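CCHC-type domain-containing protein (Trypanosoma brucei brucei, PDB 7C45) binds oligouridine RNA and probably trims guide RNAs from their 3' ends as an RNase D-type exonuclease. Local coordinates at residues P68-F73 with D191-L196; S142-V147 with L196-Y201; P173-R178 with E186-D191. One frame throughout, in Å; residues are numbered along the deposited sequence.

Contact 1: residues P68-F73 with D191-L196; sequences PVVFLF and DVRHIL. With CA (calcium ion), chain E.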
loop_
_atom_site.group_PDB
_atom_site.type_symbol
_atom_site.label_atom_id
_atom_site.label_comp_id
_atom_site.label_asym_id
_atom_site.label_seq_id
_atom_site.Cartn_x
_atom_site.Cartn_y
_atom_site.Cartn_z
ATOM N N PRO A 68 -9.783 14.459 8.813
ATOM C CA PRO A 68 -8.812 14.854 7.772
ATOM C C PRO A 68 -7.428 15.111 8.340
ATOM O O PRO A 68 -6.900 16.229 8.286
ATOM C CB PRO A 68 -9.443 16.142 7.216
ATOM C CG PRO A 68 -10.110 16.728 8.400
ATOM C CD PRO A 68 -10.700 15.567 9.137
ATOM N N VAL A 69 -6.815 14.055 8.884
ATOM C CA VAL A 69 -5.514 14.158 9.529
ATOM C C VAL A 69 -4.778 12.842 9.314
ATOM O O VAL A 69 -5.398 11.791 9.154
ATOM C CB VAL A 69 -5.641 14.463 11.049
ATOM C CG1 VAL A 69 -6.121 13.252 11.804
ATOM C CG2 VAL A 69 -4.324 14.951 11.638
ATOM N N VAL A 70 -3.454 12.898 9.351
ATOM C CA VAL A 70 -2.615 11.699 9.389
ATOM C C VAL A 70 -2.039 11.590 10.795
ATOM O O VAL A 70 -1.334 12.499 11.248
ATOM C CB VAL A 70 -1.492 11.763 8.341
ATOM C CG1 VAL A 70 -0.523 10.577 8.499
ATOM C CG2 VAL A 70 -2.088 11.826 6.941
ATOM N N PHE A 71 -2.374 10.520 11.504
ATOM C CA PHE A 71 -1.800 10.327 12.835
ATOM C C PHE A 71 -0.454 9.642 12.674
ATOM O O PHE A 71 -0.365 8.623 11.990
ATOM C CB PHE A 71 -2.709 9.481 13.720
ATOM C CG PHE A 71 -4.015 10.156 14.108
ATOM C CD1 PHE A 71 -4.011 11.330 14.835
ATOM C CD2 PHE A 71 -5.239 9.558 13.785
ATOM C CE1 PHE A 71 -5.202 11.926 15.214
ATOM C CE2 PHE A 71 -6.438 10.146 14.146
ATOM C CZ PHE A 71 -6.425 11.321 14.871
ATOM N N LEU A 72 0.585 10.193 13.291
ATOM C CA LEU A 72 1.887 9.537 13.327
ATOM C C LEU A 72 2.083 9.038 14.752
ATOM O O LEU A 72 2.427 9.815 15.646
ATOM C CB LEU A 72 3.010 10.476 12.911
ATOM C CG LEU A 72 2.847 11.117 11.533
ATOM C CD1 LEU A 72 3.950 12.119 11.319
ATOM C CD2 LEU A 72 2.878 10.029 10.458
ATOM N N PHE A 73 1.850 7.756 14.965
ATOM C CA PHE A 73 1.964 7.200 16.304
ATOM C C PHE A 73 3.434 6.964 16.599
ATOM O O PHE A 73 4.075 6.150 15.937
ATOM C CB PHE A 73 1.185 5.900 16.428
ATOM C CG PHE A 73 -0.299 6.084 16.402
ATOM C CD1 PHE A 73 -0.970 6.493 17.543
ATOM C CD2 PHE A 73 -1.023 5.848 15.247
ATOM C CE1 PHE A 73 -2.337 6.662 17.534
ATOM C CE2 PHE A 73 -2.405 6.001 15.233
ATOM C CZ PHE A 73 -3.059 6.400 16.382
ATOM N N ASP A 191 2.571 7.907 2.691
ATOM C CA ASP A 191 1.979 6.694 2.131
ATOM C C ASP A 191 0.516 6.514 2.524
ATOM O O ASP A 191 -0.286 6.066 1.697
ATOM C CB ASP A 191 2.771 5.458 2.530
ATOM C CG ASP A 191 4.071 5.330 1.780
ATOM O OD1 ASP A 191 4.236 5.981 0.732
ATOM O OD2 ASP A 191 4.933 4.565 2.246
ATOM N N VAL A 192 0.139 6.822 3.777
ATOM C CA VAL A 192 -1.236 6.523 4.166
ATOM C C VAL A 192 -2.212 7.465 3.475
ATOM O O VAL A 192 -3.352 7.078 3.209
ATOM C CB VAL A 192 -1.450 6.549 5.689
ATOM C CG1 VAL A 192 -0.866 5.269 6.336
ATOM C CG2 VAL A 192 -0.897 7.843 6.318
ATOM N N ARG A 193 -1.791 8.698 3.178
ATOM C CA ARG A 193 -2.624 9.561 2.336
ATOM C C ARG A 193 -2.879 8.896 0.993
ATOM O O ARG A 193 -4.011 8.853 0.506
ATOM C CB ARG A 193 -1.961 10.924 2.106
ATOM C CG ARG A 193 -1.800 11.821 3.316
ATOM C CD ARG A 193 -1.429 13.225 2.850
ATOM N NE ARG A 193 -0.930 14.054 3.924
ATOM C CZ ARG A 193 0.356 14.295 4.157
ATOM N NH1 ARG A 193 1.301 13.747 3.399
ATOM N NH2 ARG A 193 0.709 15.065 5.173
ATOM N N HIS A 194 -1.818 8.382 0.380
ATOM C CA HIS A 194 -1.934 7.712 -0.912
ATOM C C HIS A 194 -2.777 6.452 -0.819
ATOM O O HIS A 194 -3.558 6.161 -1.713
ATOM C CB HIS A 194 -0.544 7.370 -1.434
ATOM C CG HIS A 194 0.309 8.569 -1.663
ATOM N ND1 HIS A 194 -0.205 9.777 -2.085
ATOM C CD2 HIS A 194 1.639 8.749 -1.523
ATOM C CE1 HIS A 194 0.777 10.653 -2.194
ATOM N NE2 HIS A 194 1.904 10.055 -1.861
ATOM N N ILE A 195 -2.638 5.702 0.269
ATOM C CA ILE A 195 -3.452 4.511 0.454
ATOM C C ILE A 195 -4.928 4.875 0.529
ATOM O O ILE A 195 -5.770 4.223 -0.091
ATOM C CB ILE A 195 -2.997 3.750 1.710
ATOM C CG1 ILE A 195 -1.621 3.148 1.436
ATOM C CG2 ILE A 195 -4.006 2.663 2.038
ATOM C CD1 ILE A 195 -0.892 2.570 2.695
ATOM N N LEU A 196 -5.268 5.895 1.319
ATOM C CA LEU A 196 -6.678 6.225 1.472
ATOM C C LEU A 196 -7.251 6.735 0.154
ATOM O O LEU A 196 -8.353 6.348 -0.249
ATOM C CB LEU A 196 -6.861 7.238 2.611
ATOM C CG LEU A 196 -8.307 7.570 3.011
ATOM C CD1 LEU A 196 -8.986 6.362 3.623
ATOM C CD2 LEU A 196 -8.390 8.776 3.960
HETATM CA CA CA E . 5.830 4.262 4.468
HETATM O O HOH W 1 5.286 7.042 4.027
HETATM O O HOH W 2 7.772 5.468 3.492
#

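Contact 2: residues S142-V147 with L196-Y201; sequences SGMGYV and LLLSNY. With nucleotides of chain B.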
loop_
_atom_site.group_PDB
_atom_site.type_symbol
_atom_site.label_atom_id
_atom_site.label_comp_id
_atom_site.label_asym_id
_atom_site.label_seq_id
_atom_site.Cartn_x
_atom_site.Cartn_y
_atom_site.Cartn_z
ATOM N N SER A 142 3.661 -4.115 -7.850
ATOM C CA SER A 142 4.180 -2.821 -8.255
ATOM C C SER A 142 4.320 -1.910 -7.048
ATOM O O SER A 142 3.593 -2.033 -6.064
ATOM C CB SER A 142 3.281 -2.184 -9.314
ATOM O OG SER A 142 3.356 -2.961 -10.493
ATOM N N GLY A 143 5.295 -1.016 -7.123
ATOM C CA GLY A 143 5.526 -0.072 -6.053
ATOM C C GLY A 143 4.457 1.013 -6.031
ATOM O O GLY A 143 3.697 1.204 -6.968
ATOM N N MET A 144 4.435 1.750 -4.923
ATOM C CA MET A 144 3.426 2.778 -4.710
ATOM C C MET A 144 3.412 3.814 -5.829
ATOM O O MET A 144 2.344 4.271 -6.250
ATOM C CB MET A 144 3.686 3.449 -3.359
ATOM C CG MET A 144 2.827 4.629 -3.042
ATOM S SD MET A 144 1.095 4.227 -2.810
ATOM C CE MET A 144 1.124 3.652 -1.111
ATOM N N GLY A 145 4.584 4.215 -6.312
ATOM C CA GLY A 145 4.621 5.241 -7.345
ATOM C C GLY A 145 3.928 4.809 -8.625
ATOM O O GLY A 145 3.129 5.552 -9.199
ATOM N N TYR A 146 4.228 3.590 -9.073
ATOM C CA TYR A 146 3.601 3.027 -10.264
ATOM C C TYR A 146 2.098 2.858 -10.082
ATOM O O TYR A 146 1.313 3.143 -11.000
ATOM C CB TYR A 146 4.250 1.682 -10.587
ATOM C CG TYR A 146 3.760 1.073 -11.889
ATOM C CD1 TYR A 146 2.600 0.326 -11.937
ATOM C CD2 TYR A 146 4.469 1.256 -13.062
ATOM C CE1 TYR A 146 2.152 -0.213 -13.123
ATOM C CE2 TYR A 146 4.044 0.706 -14.246
ATOM C CZ TYR A 146 2.887 -0.030 -14.273
ATOM O OH TYR A 146 2.446 -0.574 -15.457
ATOM N N VAL A 147 1.673 2.355 -8.923
ATOM C CA VAL A 147 0.243 2.168 -8.721
ATOM C C VAL A 147 -0.459 3.509 -8.671
ATOM O O VAL A 147 -1.548 3.674 -9.229
ATOM C CB VAL A 147 -0.030 1.351 -7.454
ATOM C CG1 VAL A 147 -1.544 1.242 -7.249
ATOM C CG2 VAL A 147 0.602 0.015 -7.566
ATOM N N LEU A 196 -5.268 5.895 1.319
ATOM C CA LEU A 196 -6.678 6.225 1.472
ATOM C C LEU A 196 -7.251 6.735 0.154
ATOM O O LEU A 196 -8.353 6.348 -0.249
ATOM C CB LEU A 196 -6.861 7.238 2.611
ATOM C CG LEU A 196 -8.307 7.570 3.011
ATOM C CD1 LEU A 196 -8.986 6.362 3.623
ATOM C CD2 LEU A 196 -8.390 8.776 3.960
ATOM N N LEU A 197 -6.499 7.554 -0.565
ATOM C CA LEU A 197 -7.049 8.051 -1.820
ATOM C C LEU A 197 -7.153 6.932 -2.849
ATOM O O LEU A 197 -8.110 6.893 -3.634
ATOM C CB LEU A 197 -6.225 9.221 -2.336
ATOM C CG LEU A 197 -4.880 9.096 -3.034
ATOM C CD1 LEU A 197 -5.030 8.825 -4.538
ATOM C CD2 LEU A 197 -4.074 10.349 -2.790
ATOM N N LEU A 198 -6.187 5.998 -2.847
ATOM C CA LEU A 198 -6.262 4.867 -3.766
ATOM C C LEU A 198 -7.482 4.010 -3.508
ATOM O O LEU A 198 -8.033 3.418 -4.450
ATOM C CB LEU A 198 -5.005 4.006 -3.646
ATOM C CG LEU A 198 -3.805 4.593 -4.401
ATOM C CD1 LEU A 198 -2.526 3.834 -4.052
ATOM C CD2 LEU A 198 -4.050 4.602 -5.920
ATOM N N SER A 199 -7.890 3.885 -2.240
ATOM C CA SER A 199 -9.073 3.092 -1.924
ATOM C C SER A 199 -10.311 3.668 -2.588
ATOM O O SER A 199 -11.227 2.921 -2.925
ATOM C CB SER A 199 -9.289 2.998 -0.416
ATOM O OG SER A 199 -9.662 4.261 0.112
ATOM N N ASN A 200 -10.333 4.983 -2.815
ATOM C CA ASN A 200 -11.482 5.598 -3.479
ATOM C C ASN A 200 -11.593 5.143 -4.920
ATOM O O ASN A 200 -12.695 5.100 -5.478
ATOM C CB ASN A 200 -11.376 7.123 -3.428
ATOM C CG ASN A 200 -11.699 7.688 -2.056
ATOM O OD1 ASN A 200 -12.396 7.054 -1.256
ATOM N ND2 ASN A 200 -11.202 8.888 -1.783
ATOM N N TYR A 201 -10.470 4.818 -5.543
ATOM C CA TYR A 201 -10.497 4.374 -6.919
ATOM C C TYR A 201 -10.746 2.882 -7.039
ATOM O O TYR A 201 -11.366 2.443 -8.008
ATOM C CB TYR A 201 -9.177 4.708 -7.606
ATOM C CG TYR A 201 -8.942 6.176 -7.853
ATOM C CD1 TYR A 201 -8.383 6.991 -6.867
ATOM C CD2 TYR A 201 -9.265 6.745 -9.068
ATOM C CE1 TYR A 201 -8.158 8.320 -7.097
ATOM C CE2 TYR A 201 -9.046 8.071 -9.302
ATOM C CZ TYR A 201 -8.486 8.851 -8.326
ATOM O OH TYR A 201 -8.268 10.172 -8.580
ATOM P P U B 6 10.908 -0.691 -16.525
ATOM O OP1 U B 6 12.268 -0.149 -16.357
ATOM O OP2 U B 6 10.706 -2.151 -16.606
ATOM O "O5'" U B 6 9.996 -0.190 -15.331
ATOM C "C5'" U B 6 9.875 1.187 -15.023
ATOM C "C4'" U B 6 9.395 1.373 -13.604
ATOM O "O4'" U B 6 8.010 0.953 -13.511
ATOM C "C3'" U B 6 10.148 0.567 -12.545
ATOM O "O3'" U B 6 10.123 1.305 -11.332
ATOM C "C2'" U B 6 9.269 -0.668 -12.383
ATOM O "O2'" U B 6 9.384 -1.341 -11.149
ATOM C "C1'" U B 6 7.884 -0.069 -12.545
ATOM N N1 U B 6 6.883 -1.025 -13.016
ATOM C C2 U B 6 5.964 -1.461 -12.090
ATOM O O2 U B 6 5.961 -1.094 -10.926
ATOM N N3 U B 6 5.024 -2.334 -12.572
ATOM C C4 U B 6 4.944 -2.813 -13.852
ATOM O O4 U B 6 4.041 -3.610 -14.124
ATOM C C5 U B 6 5.950 -2.322 -14.746
ATOM C C6 U B 6 6.878 -1.464 -14.321
ATOM P P U B 9 7.133 -0.765 -2.325
ATOM O OP1 U B 9 6.031 0.213 -2.500
ATOM O OP2 U B 9 8.498 -0.440 -2.799
ATOM O "O5'" U B 9 7.247 -1.266 -0.820
ATOM C "C5'" U B 9 6.127 -1.273 0.058
ATOM C "C4'" U B 9 6.432 -1.857 1.426
ATOM O "O4'" U B 9 7.067 -3.152 1.324
ATOM C "C3'" U B 9 7.363 -1.074 2.338
ATOM O "O3'" U B 9 6.729 0.025 2.948
ATOM C "C2'" U B 9 7.832 -2.133 3.326
ATOM O "O2'" U B 9 6.852 -2.397 4.323
ATOM C "C1'" U B 9 7.931 -3.355 2.421
ATOM N N1 U B 9 9.301 -3.548 1.912
ATOM C C2 U B 9 10.258 -4.073 2.781
ATOM O O2 U B 9 10.037 -4.384 3.934
ATOM N N3 U B 9 11.512 -4.226 2.253
ATOM C C4 U B 9 11.904 -3.910 0.968
ATOM O O4 U B 9 13.074 -4.104 0.641
ATOM C C5 U B 9 10.865 -3.370 0.137
ATOM C C6 U B 9 9.626 -3.208 0.621
#

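Contact 3: residues P173-R178 with E186-D191; sequences PVWDIR and EYAAGD. With CA (calcium ion), chain E.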
loop_
_atom_site.group_PDB
_atom_site.type_symbol
_atom_site.label_atom_id
_atom_site.label_comp_id
_atom_site.label_asym_id
_atom_site.label_seq_id
_atom_site.Cartn_x
_atom_site.Cartn_y
_atom_site.Cartn_z
ATOM N N PRO A 173 19.947 3.171 11.733
ATOM C CA PRO A 173 18.508 2.894 11.915
ATOM C C PRO A 173 17.600 3.883 11.202
ATOM O O PRO A 173 16.510 3.502 10.755
ATOM C CB PRO A 173 18.331 2.967 13.436
ATOM C CG PRO A 173 19.715 2.691 13.997
ATOM C CD PRO A 173 20.671 3.269 13.010
ATOM N N VAL A 174 18.028 5.140 11.080
ATOM C CA VAL A 174 17.278 6.228 10.445
ATOM C C VAL A 174 16.179 6.719 11.380
ATOM O O VAL A 174 16.200 7.873 11.817
ATOM C CB VAL A 174 16.679 5.830 9.083
ATOM C CG1 VAL A 174 15.889 6.992 8.491
ATOM C CG2 VAL A 174 17.763 5.373 8.125
ATOM N N TRP A 175 15.222 5.849 11.694
ATOM C CA TRP A 175 13.990 6.223 12.379
ATOM C C TRP A 175 14.118 6.200 13.895
ATOM O O TRP A 175 13.101 6.295 14.596
ATOM C CB TRP A 175 12.847 5.307 11.921
ATOM C CG TRP A 175 12.496 5.539 10.485
ATOM C CD1 TRP A 175 12.885 4.789 9.414
ATOM C CD2 TRP A 175 11.728 6.624 9.957
ATOM N NE1 TRP A 175 12.387 5.320 8.253
ATOM C CE2 TRP A 175 11.682 6.459 8.553
ATOM C CE3 TRP A 175 11.066 7.717 10.533
ATOM C CZ2 TRP A 175 11.000 7.336 7.724
ATOM C CZ3 TRP A 175 10.403 8.602 9.710
ATOM C CH2 TRP A 175 10.361 8.401 8.316
ATOM N N ASP A 176 15.334 6.111 14.411
ATOM C CA ASP A 176 15.548 6.130 15.849
ATOM C C ASP A 176 15.681 7.534 16.429
ATOM O O ASP A 176 15.524 7.701 17.642
ATOM C CB ASP A 176 16.806 5.334 16.211
ATOM C CG ASP A 176 18.068 5.862 15.520
ATOM O OD1 ASP A 176 18.015 6.285 14.345
ATOM O OD2 ASP A 176 19.118 5.814 16.169
ATOM N N ILE A 177 15.987 8.533 15.606
ATOM C CA ILE A 177 16.312 9.845 16.145
ATOM C C ILE A 177 15.051 10.500 16.684
ATOM O O ILE A 177 13.960 10.369 16.113
ATOM C CB ILE A 177 16.982 10.737 15.086
ATOM C CG1 ILE A 177 16.093 10.872 13.854
ATOM C CG2 ILE A 177 18.350 10.211 14.703
ATOM C CD1 ILE A 177 16.584 11.932 12.893
ATOM N N ARG A 178 15.198 11.191 17.810
ATOM C CA ARG A 178 14.107 11.976 18.388
ATOM C C ARG A 178 14.657 13.325 18.842
ATOM O O ARG A 178 15.732 13.402 19.422
ATOM C CB ARG A 178 13.446 11.255 19.562
ATOM C CG ARG A 178 12.619 10.038 19.184
ATOM C CD ARG A 178 11.491 10.411 18.218
ATOM N NE ARG A 178 10.626 9.274 17.931
ATOM C CZ ARG A 178 10.914 8.315 17.051
ATOM N NH1 ARG A 178 12.040 8.357 16.362
ATOM N NH2 ARG A 178 10.061 7.328 16.856
ATOM N N GLU A 186 6.900 14.184 7.549
ATOM C CA GLU A 186 6.127 14.304 6.318
ATOM C C GLU A 186 6.378 13.117 5.407
ATOM O O GLU A 186 5.448 12.592 4.776
ATOM C CB GLU A 186 6.478 15.615 5.613
ATOM C CG GLU A 186 5.719 15.878 4.300
ATOM C CD GLU A 186 4.225 15.551 4.356
ATOM O OE1 GLU A 186 3.725 14.907 3.404
ATOM O OE2 GLU A 186 3.562 15.917 5.344
ATOM N N TYR A 187 7.635 12.695 5.322
ATOM C CA TYR A 187 7.953 11.468 4.610
ATOM C C TYR A 187 7.126 10.313 5.150
ATOM O O TYR A 187 6.451 9.624 4.395
ATOM C CB TYR A 187 9.437 11.159 4.716
ATOM C CG TYR A 187 9.825 9.942 3.921
ATOM C CD1 TYR A 187 9.762 8.672 4.486
ATOM C CD2 TYR A 187 10.260 10.056 2.601
ATOM C CE1 TYR A 187 10.119 7.557 3.766
ATOM C CE2 TYR A 187 10.618 8.940 1.876
ATOM C CZ TYR A 187 10.543 7.695 2.466
ATOM O OH TYR A 187 10.898 6.570 1.762
ATOM N N ALA A 188 7.136 10.119 6.473
ATOM C CA ALA A 188 6.340 9.053 7.064
ATOM C C ALA A 188 4.853 9.235 6.799
ATOM O O ALA A 188 4.117 8.252 6.753
ATOM C CB ALA A 188 6.589 8.969 8.574
ATOM N N ALA A 189 4.387 10.474 6.648
ATOM C CA ALA A 189 2.951 10.691 6.496
ATOM C C ALA A 189 2.438 10.369 5.101
ATOM O O ALA A 189 1.242 10.146 4.941
ATOM C CB ALA A 189 2.593 12.144 6.811
ATOM N N GLY A 190 3.317 10.313 4.103
ATOM C CA GLY A 190 2.855 10.332 2.720
ATOM C C GLY A 190 2.079 9.091 2.320
ATOM O O GLY A 190 1.036 9.185 1.674
ATOM N N ASP A 191 2.571 7.907 2.691
ATOM C CA ASP A 191 1.979 6.694 2.131
ATOM C C ASP A 191 0.516 6.514 2.524
ATOM O O ASP A 191 -0.286 6.066 1.697
ATOM C CB ASP A 191 2.771 5.458 2.530
ATOM C CG ASP A 191 4.071 5.330 1.780
ATOM O OD1 ASP A 191 4.236 5.981 0.732
ATOM O OD2 ASP A 191 4.933 4.565 2.246
HETATM CA CA CA E . 5.830 4.262 4.468
HETATM O O HOH W 1 5.286 7.042 4.027
HETATM O O HOH W 2 7.772 5.468 3.492
#

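Contact 1: residues P68-F73 with D191-L196
In the exonuclease domain, strand 70-74 of the mixed sheet packs against helix 182-202 through Val-70, whose two methyl groups meet Val-192 and Arg-193. The backbones come nearest at Val-70 and Arg-193, whose CA atoms are 7.4 Å apart. Val-70 CG1 lies 3.5 Å from Val-192 CG2. The two valine side chains meet at a slant. Val-192 chi1 is -76°, which sets CG2 between its own backbone N and carbonyl carbon, on the side that faces the strand. The other methyl, Val-70 CG2, rests 3.6 Å from Arg-193 CG. Here the side chains cross at about a right angle, and Arg-193 runs extended from CG to NE past the valine. Arg-193 NE is still 3.9 Å from Val-70 CG2, so the methyl group packs along the aliphatic part and the start of the guanidinium. The polar end of Arg-193 is held by a salt bridge to Glu-186 and a hydrogen bond from NE to Tyr-14 O. This sheet-and-helix packing belongs to the RNase H-like fold of DEDD exonucleases, where acidic side chains gather metal ions. The helix supplies Asp-191 to that site: OD2 binds calcium at 2.4 Å, together with Asp-41, Glu-43 and a phosphate of the bound RNA. Water 1, at 2.9 Å from the calcium, also accepts a hydrogen bond from Asp-191 N, 3.1 Å away. Val-192, one residue on, turns to the sheet and also touches Cys-63 on strand 57-64.

Contact 2: residues S142-V147 with L196-Y201
Met-144 reaches from the first turn of helix 144-152 toward Leu-198 on helix 182-202. Met-144 CB lies 4.1 Å from OP1 of U9 of chain B. From there CG runs anti to the backbone N, chi1 174°, and the chain bends at chi2 and chi3. Met-144 SD then comes 3.8 Å from Leu-198 CD1 and also rests on His-194 CB. Met-144 CE lies 3.8 Å from Ile-195 CG1 and comes near Asp-191 O, beside the metal site. Leu-198 CD1 also meets Val-147 CG1, at 4.2 Å, so this one methyl touches two residues a turn apart. The contact joins two helices of the exonuclease domain, and the start of helix 144-152 also handles RNA. Gly-143 is its N-cap residue, and Met-144 N donates a hydrogen bond to U9 OP1 of chain B. The helix dipole would probably favour a phosphate there. Ser-142 OG accepts a fairly straight hydrogen bond (165°) from N3 of U6 of chain B, at 2.7 Å. The Tyr-146 ring lies over the same base, with U6 N3 3.4 Å above the centre of one face. Arg-292 makes a cation-pi contact with this tyrosine.

Contact 3: residues P173-R178 with E186-D191
Trp-175 meets Tyr-187 and Ala-188 with the six-membered part of its indole. Chi1 of -67° puts CG anti to the carbonyl carbon, and chi2 of 100° turns the ring so that its benzo edge faces helix 182-202. Tyr-187 CD1 sits at that edge, in the indole plane, 3.7 Å from Trp-175 CZ2. Chi1 of -177° at Tyr-187 carries the phenol ring there, and the side chains cross at about a right angle. Ala-188 CB touches Trp-175 CH2 at 3.8 Å. The indole borders the calcium site, beside Glu-43 and an RNA phosphate. Val-174 to Ile-177 form a type I beta turn, which Arg-178 folds back to hold. Arg-178 NH1 donates to Trp-175 O at 2.9 Å and to Ile-177 O at 2.8 Å. Both oxygens lie near the guanidinium plane. NE makes a salt bridge to Asp-74 and NH2 a hydrogen bond to Ser-58 OG. Water 1 of the calcium shell donates to Tyr-187 O at 2.9 Å and accepts from Asp-191 N, bridging the two in place of a direct i to i+4 bond. In sequence the loop connects helices 161-168 and 182-202; Trp-175 packs on Val-163 and Met-167 of the first, and on Leu-59 of strand 57-64.

In the fold
All three contacts use helix 182-202 and lie within the exonuclease domain. Contact 3 takes its early part, contact 1 its middle and contact 2 its later part. The centres of contacts 1 and 2, and of contacts 1 and 3, are about 13 Å apart. Those of contacts 2 and 3 are about 20 Å apart. Contacts 1 and 3 share Asp-191, and contacts 1 and 2 share Leu-196. Along the chain contact 3 is nested inside both others, while contacts 1 and 2 cross. One helix therefore meets strand 70-74, helix 144-152 and the loop 173-178. This brings the sheet, the calcium site and an RNA-binding helix start together.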